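Local coordinates for protein phosphoribosylaminoimidazole-succinocarboxamide synthase (Pyrococcus horikoshii, PDB 4O83) that catalyses the ATP-dependent joining of L-aspartate to the carboxylate of 5-amino-1-(5-phosphoribosyl)imidazole-4-carboxylate (CAIR), giving SAICAR in de novo purine synthesis, at residues P87-V92 with K175-K180; K155-L160 with I169-F174. All blocks are in the same frame, centred on the assembly; numbering follows the deposited sequence. Where two conformers were deposited one is given.

Contact 1 (P87-V92 with K175-K180). With CD (cadmium ion), chain E; AMP (adenosine monophosphate), chain L.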
loop_
_atom_site.group_PDB
_atom_site.type_symbol
_atom_site.label_atom_id
_atom_site.label_comp_id
_atom_site.label_asym_id
_atom_site.label_seq_id
_atom_site.Cartn_x
_atom_site.Cartn_y
_atom_site.Cartn_z
ATOM N N PRO A 87 -12.037 -14.040 20.967
ATOM C CA PRO A 87 -10.975 -14.237 21.964
ATOM C C PRO A 87 -9.587 -14.301 21.309
ATOM O O PRO A 87 -8.813 -15.251 21.537
ATOM C CB PRO A 87 -11.340 -15.582 22.593
ATOM C CG PRO A 87 -12.050 -16.316 21.513
ATOM C CD PRO A 87 -12.795 -15.277 20.719
ATOM N N LEU A 88 -9.286 -13.282 20.510
ATOM C CA LEU A 88 -8.082 -13.251 19.707
ATOM C C LEU A 88 -7.307 -11.947 19.817
ATOM O O LEU A 88 -7.882 -10.866 20.006
ATOM C CB LEU A 88 -8.430 -13.445 18.227
ATOM C CG LEU A 88 -9.148 -14.710 17.733
ATOM C CD1 LEU A 88 -9.486 -14.586 16.254
ATOM C CD2 LEU A 88 -8.313 -15.957 17.988
ATOM N N GLU A 89 -5.992 -12.082 19.725
ATOM C CA GLU A 89 -5.129 -10.970 19.353
ATOM C C GLU A 89 -4.526 -11.327 17.999
ATOM O O GLU A 89 -3.859 -12.346 17.871
ATOM C CB GLU A 89 -4.051 -10.718 20.413
ATOM C CG GLU A 89 -4.628 -10.497 21.806
ATOM C CD GLU A 89 -3.651 -9.842 22.761
ATOM O OE1 GLU A 89 -3.407 -8.634 22.629
ATOM O OE2 GLU A 89 -3.136 -10.527 23.658
ATOM N N VAL A 90 -4.806 -10.498 16.989
ATOM C CA VAL A 90 -4.410 -10.742 15.613
ATOM C C VAL A 90 -3.220 -9.843 15.299
ATOM O O VAL A 90 -3.311 -8.616 15.406
ATOM C CB VAL A 90 -5.576 -10.476 14.633
ATOM C CG1 VAL A 90 -5.151 -10.750 13.205
ATOM C CG2 VAL A 90 -6.817 -11.305 15.003
ATOM N N VAL A 91 -2.103 -10.457 14.925
ATOM C CA VAL A 91 -0.878 -9.703 14.700
ATOM C C VAL A 91 -0.519 -9.735 13.231
ATOM O O VAL A 91 -0.525 -10.804 12.608
ATOM C CB VAL A 91 0.288 -10.189 15.603
ATOM C CG1 VAL A 91 1.574 -9.431 15.296
ATOM C CG2 VAL A 91 -0.065 -10.024 17.078
ATOM N N VAL A 92 -0.268 -8.548 12.670
ATOM C CA VAL A 92 0.195 -8.422 11.314
ATOM C C VAL A 92 1.624 -7.874 11.344
ATOM O O VAL A 92 1.924 -6.926 12.091
ATOM C CB VAL A 92 -0.697 -7.507 10.435
ATOM C CG1 VAL A 92 -0.224 -7.564 8.994
ATOM C CG2 VAL A 92 -2.164 -7.923 10.501
ATOM N N LYS A 175 -0.976 -5.190 16.603
ATOM C CA LYS A 175 -1.951 -6.127 17.119
ATOM C C LYS A 175 -3.333 -5.519 16.972
ATOM O O LYS A 175 -3.526 -4.342 17.291
ATOM C CB LYS A 175 -1.654 -6.445 18.591
ATOM C CG LYS A 175 -2.578 -7.480 19.266
ATOM C CD LYS A 175 -3.809 -6.861 19.948
ATOM C CE LYS A 175 -3.434 -5.922 21.102
ATOM N NZ LYS A 175 -4.629 -5.195 21.611
ATOM N N LEU A 176 -4.282 -6.335 16.515
ATOM C CA LEU A 176 -5.680 -5.938 16.339
ATOM C C LEU A 176 -6.583 -6.893 17.095
ATOM O O LEU A 176 -6.222 -8.065 17.308
ATOM C CB LEU A 176 -6.077 -5.977 14.861
ATOM C CG LEU A 176 -5.364 -5.049 13.884
ATOM C CD1 LEU A 176 -5.929 -5.226 12.482
ATOM C CD2 LEU A 176 -5.503 -3.591 14.367
ATOM N N GLU A 177 -7.742 -6.376 17.501
ATOM C CA GLU A 177 -8.805 -7.182 18.071
ATOM C C GLU A 177 -10.117 -6.877 17.352
ATOM O O GLU A 177 -10.326 -5.752 16.849
ATOM C CB GLU A 177 -8.944 -6.937 19.583
ATOM C CG GLU A 177 -7.615 -7.054 20.317
ATOM C CD GLU A 177 -7.718 -7.068 21.833
ATOM O OE1 GLU A 177 -8.830 -7.212 22.387
ATOM O OE2 GLU A 177 -6.654 -6.963 22.474
ATOM N N PHE A 178 -10.986 -7.891 17.326
ATOM C CA PHE A 178 -12.243 -7.849 16.609
ATOM C C PHE A 178 -13.374 -8.378 17.479
ATOM O O PHE A 178 -13.156 -9.171 18.408
ATOM C CB PHE A 178 -12.165 -8.703 15.322
ATOM C CG PHE A 178 -11.174 -8.197 14.306
ATOM C CD1 PHE A 178 -11.569 -7.292 13.322
ATOM C CD2 PHE A 178 -9.846 -8.617 14.331
ATOM C CE1 PHE A 178 -10.669 -6.828 12.379
ATOM C CE2 PHE A 178 -8.933 -8.155 13.379
ATOM C CZ PHE A 178 -9.348 -7.255 12.413
ATOM N N GLY A 179 -14.580 -7.936 17.157
ATOM C CA GLY A 179 -15.801 -8.506 17.708
ATOM C C GLY A 179 -16.988 -8.453 16.754
ATOM O O GLY A 179 -16.889 -7.942 15.622
ATOM N N LYS A 180 -18.120 -8.976 17.224
ATOM C CA LYS A 180 -19.338 -9.035 16.425
ATOM C C LYS A 180 -20.316 -7.989 16.931
ATOM O O LYS A 180 -20.567 -7.910 18.139
ATOM C CB LYS A 180 -19.978 -10.426 16.535
ATOM C CG LYS A 180 -19.470 -11.461 15.546
ATOM C CD LYS A 180 -19.825 -12.872 16.006
ATOM C CE LYS A 180 -18.806 -13.408 17.007
ATOM N NZ LYS A 180 -19.394 -14.352 18.007
HETATM CD CD CD E . -2.778 -10.112 25.932
HETATM P P AMP L . -7.410 -3.741 28.361
HETATM O O1P AMP L . -7.060 -5.219 28.465
HETATM O O2P AMP L . -6.291 -2.853 27.878
HETATM O O3P AMP L . -8.115 -3.208 29.587
HETATM O "O5'" AMP L . -8.473 -3.663 27.142
HETATM C "C5'" AMP L . -9.861 -3.373 27.306
HETATM C "C4'" AMP L . -10.705 -4.632 27.111
HETATM O "O4'" AMP L . -11.919 -4.350 26.399
HETATM C "C3'" AMP L . -9.987 -5.709 26.312
HETATM O "O3'" AMP L . -10.351 -6.959 26.898
HETATM C "C2'" AMP L . -10.592 -5.610 24.929
HETATM O "O2'" AMP L . -10.564 -6.877 24.272
HETATM C "C1'" AMP L . -12.020 -5.188 25.238
HETATM N N9 AMP L . -12.645 -4.401 24.154
HETATM C C8 AMP L . -12.021 -3.554 23.325
HETATM N N7 AMP L . -12.891 -2.979 22.474
HETATM C C5 AMP L . -14.120 -3.450 22.766
HETATM C C6 AMP L . -15.504 -3.267 22.261
HETATM N N6 AMP L . -15.768 -2.434 21.242
HETATM N N1 AMP L . -16.501 -3.962 22.849
HETATM C C2 AMP L . -16.272 -4.805 23.873
HETATM N N3 AMP L . -15.045 -5.023 24.379
HETATM C C4 AMP L . -13.949 -4.395 23.880
HETATM O O HOH W 1 -10.276 -10.234 18.909
#

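Contact 2 (K155-L160 with I169-F174). With CD (cadmium ion), chain C.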
loop_
_atom_site.group_PDB
_atom_site.type_symbol
_atom_site.label_atom_id
_atom_site.label_comp_id
_atom_site.label_asym_id
_atom_site.label_seq_id
_atom_site.Cartn_x
_atom_site.Cartn_y
_atom_site.Cartn_z
ATOM N N LYS A 155 -6.100 -5.592 5.015
ATOM C CA LYS A 155 -6.541 -4.287 4.518
ATOM C C LYS A 155 -6.100 -3.143 5.441
ATOM O O LYS A 155 -5.511 -2.146 4.991
ATOM C CB LYS A 155 -8.065 -4.262 4.421
ATOM C CG LYS A 155 -8.596 -4.323 3.017
ATOM C CD LYS A 155 -10.117 -4.275 3.026
ATOM N N VAL A 156 -6.396 -3.312 6.729
ATOM C CA VAL A 156 -6.001 -2.371 7.776
ATOM C C VAL A 156 -4.490 -2.157 7.706
ATOM O O VAL A 156 -4.039 -1.014 7.628
ATOM C CB VAL A 156 -6.464 -2.845 9.168
ATOM C CG1 VAL A 156 -5.766 -2.079 10.273
ATOM C CG2 VAL A 156 -7.974 -2.705 9.304
ATOM N N ASN A 157 -3.726 -3.253 7.691
ATOM C CA ASN A 157 -2.266 -3.183 7.533
ATOM C C ASN A 157 -1.830 -2.280 6.381
ATOM O O ASN A 157 -0.973 -1.403 6.570
ATOM C CB ASN A 157 -1.657 -4.575 7.318
ATOM C CG ASN A 157 -0.136 -4.549 7.285
ATOM O OD1 ASN A 157 0.501 -4.123 8.261
ATOM N ND2 ASN A 157 0.462 -5.032 6.177
ATOM N N GLU A 158 -2.415 -2.497 5.200
ATOM C CA GLU A 158 -1.965 -1.794 4.019
ATOM C C GLU A 158 -2.214 -0.290 4.161
ATOM O O GLU A 158 -1.326 0.506 3.852
ATOM C CB GLU A 158 -2.567 -2.352 2.729
ATOM C CG GLU A 158 -1.691 -2.119 1.492
ATOM C CD GLU A 158 -0.328 -2.818 1.576
ATOM O OE1 GLU A 158 -0.224 -3.883 2.227
ATOM O OE2 GLU A 158 0.652 -2.300 0.993
ATOM N N ILE A 159 -3.392 0.074 4.672
ATOM C CA ILE A 159 -3.753 1.495 4.922
ATOM C C ILE A 159 -2.848 2.163 5.969
ATOM O O ILE A 159 -2.295 3.244 5.740
ATOM C CB ILE A 159 -5.238 1.645 5.318
ATOM C CG1 ILE A 159 -6.147 1.133 4.187
ATOM C CG2 ILE A 159 -5.571 3.100 5.660
ATOM C CD1 ILE A 159 -7.547 0.757 4.658
ATOM N N LEU A 160 -2.678 1.506 7.105
ATOM C CA LEU A 160 -1.792 2.034 8.154
ATOM C C LEU A 160 -0.341 2.135 7.693
ATOM O O LEU A 160 0.294 3.176 7.869
ATOM C CB LEU A 160 -1.937 1.250 9.474
ATOM C CG LEU A 160 -3.322 1.261 10.160
ATOM C CD1 LEU A 160 -3.293 0.542 11.492
ATOM C CD2 LEU A 160 -3.920 2.642 10.386
ATOM N N ILE A 169 7.643 6.797 8.852
ATOM C CA ILE A 169 7.456 5.791 9.907
ATOM C C ILE A 169 7.187 4.392 9.319
ATOM O O ILE A 169 6.281 4.227 8.516
ATOM C CB ILE A 169 6.306 6.189 10.865
ATOM C CG1 ILE A 169 6.604 7.531 11.550
ATOM C CG2 ILE A 169 6.085 5.118 11.934
ATOM C CD1 ILE A 169 5.363 8.282 11.999
ATOM N N ILE A 170 7.993 3.400 9.713
ATOM C CA ILE A 170 7.806 2.024 9.300
ATOM C C ILE A 170 6.822 1.340 10.236
ATOM O O ILE A 170 7.046 1.285 11.466
ATOM C CB ILE A 170 9.131 1.224 9.379
ATOM C CG1 ILE A 170 10.209 1.876 8.535
ATOM C CG2 ILE A 170 8.937 -0.247 8.971
ATOM C CD1 ILE A 170 11.608 1.512 9.011
ATOM N N LEU A 171 5.741 0.803 9.677
ATOM C CA LEU A 171 4.864 -0.045 10.479
ATOM C C LEU A 171 5.484 -1.442 10.526
ATOM O O LEU A 171 5.377 -2.224 9.568
ATOM C CB LEU A 171 3.453 -0.090 9.891
ATOM C CG LEU A 171 2.434 -0.944 10.660
ATOM C CD1 LEU A 171 2.209 -0.401 12.063
ATOM C CD2 LEU A 171 1.127 -0.965 9.883
ATOM N N VAL A 172 6.161 -1.749 11.626
ATOM C CA VAL A 172 6.927 -3.004 11.709
ATOM C C VAL A 172 5.966 -4.158 11.922
ATOM O O VAL A 172 6.000 -5.148 11.181
ATOM C CB VAL A 172 8.012 -2.954 12.824
ATOM C CG1 VAL A 172 8.575 -4.352 13.132
ATOM C CG2 VAL A 172 9.123 -1.981 12.415
ATOM N N ASP A 173 5.122 -4.030 12.942
ATOM C CA ASP A 173 4.043 -4.984 13.200
ATOM C C ASP A 173 3.017 -4.272 14.088
ATOM O O ASP A 173 3.267 -3.126 14.547
ATOM C CB ASP A 173 4.573 -6.294 13.837
ATOM C CG ASP A 173 5.387 -6.054 15.109
ATOM O OD1 ASP A 173 4.873 -5.417 16.038
ATOM O OD2 ASP A 173 6.546 -6.511 15.188
ATOM N N PHE A 174 1.879 -4.922 14.316
ATOM C CA PHE A 174 0.812 -4.380 15.159
ATOM C C PHE A 174 -0.223 -5.458 15.538
ATOM O O PHE A 174 -0.307 -6.526 14.890
ATOM C CB PHE A 174 0.182 -3.088 14.552
ATOM C CG PHE A 174 -0.679 -3.311 13.333
ATOM C CD1 PHE A 174 -2.055 -3.079 13.385
ATOM C CD2 PHE A 174 -0.126 -3.738 12.131
ATOM C CE1 PHE A 174 -2.863 -3.281 12.257
ATOM C CE2 PHE A 174 -0.933 -3.961 11.018
ATOM C CZ PHE A 174 -2.298 -3.734 11.075
HETATM CD CD CD C . 0.673 -0.221 -0.005
#

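Contact 1 (P87-V92 with K175-K180)
An antiparallel strand pair of the six-stranded sheet, which lends Glu177 to the nucleotide site, has Val90 and Leu176 as its hydrogen-bonded pair. Val90 N donates to Leu176 O over 2.8 Å, nearly straight at 172°, and Leu176 N returns a bond to Val90 O at 2.7 Å. Val91 and Lys175 follow as a non-hydrogen-bonded pair. Before Val90, on the Leu88 side, the strands part, and a water bridges the gap, donating to Leu88 O and accepting from Phe178 N.

Charged residues occupy the ligand side. Lys175, bent at its second and third torsions, folds its methylenes against Glu89; in the conformer given, Glu89 OE1 and Lys175 NZ form a long salt bridge of 3.8 Å, and Glu89 OE2 binds a cadmium ion shared with Asp128. The shorter bond runs from Lys175 NZ to Glu177 OE2, 2.8 Å, on the anti side of OE2 and tilted 32° out of the carboxylate plane. Lysine suits this place because its ammonium would help offset the repulsion between two neighbouring carboxylates, together with Lys122, which also pairs with Glu177 OE2; Asp190 is a second partner of Lys175. Glu177 uses its other oxygen, OE1, to accept from AMP O2' at 2.6 Å.

On the other face, Val90 CG2 meets the edge of the Phe178 ring. This apolar side lies on helix 143-165, where Val90 touches Ile149 and Leu176 touches Val156; strand 111-121 flanks 87-92, and the backbones of Lys175 and Thr196 are hydrogen-bonded.

Contact 2 (K155-L160 with I169-F174)
Val156 and Asn157 meet the rim of the Phe174 ring where helix 143-165 packs on strand 169-180. The segment axes run nearly antiparallel, 157° apart, and approach to 9.8 Å. From Val156, CG1 reaches the ring edge near its plane, 3.7 Å from Phe174 CE1; a short branched side chain fits this close approach.

Asn157 comes next, with CG anti to its backbone N (chi1 -175°), which swings the amide along the helix flank towards the strand. Its CB lies in the ring plane at the edge, and OD1 comes to 3.1 Å from Phe174 CE2. Amide and ring are nearly coplanar, 12° apart, so the oxygen faces the electropositive ring rim. The same OD1 accepts a hydrogen bond from Asn94 ND2, satisfying a buried polar atom, and it also lies beside Leu171 CD2.

Glu158 turns from the strand to bind a cadmium ion through OE2 at 2.3 Å; Asp162, together with Glu158 and Asp162 of the second subunit, also binds this metal at the dimer interface.

One turn after Val156, Leu160 points at the strand and closes the apolar patch. Leu160 CB rests 3.8 Å from Leu171 CD2, and Leu160 CD1 lies 3.9 Å from Phe174 CE1, filling the interface with branched aliphatic bulk.

Helix 45-62 backs the helix through Leu60 and Phe56, while strands 84-93 and 197-201 flank strand 169-180, Val92 and Cys197 touching Phe174.

In the fold
From the N terminus the chain reaches 87-92 first, in strand 84-93, passes through strand 111-121 and helix 133-138, and enters helix 143-165. Contact 2 closes a short helix-to-strand loop, with eight residues between 155-160 and 169-174. Strand 169-180, interrupted by a bulge or short loop, continues into 175-180, where contact 1 closes a much longer loop of 82 intervening residues, so contact 2 is nested within it. The two meet directly: Val92 O and Phe174 N, 3.0 Å apart, probably form a hydrogen bond, and Val92 CG1 packs on Asn157 CG. Together they tie one long strand to its sheet neighbour and to the helix beneath.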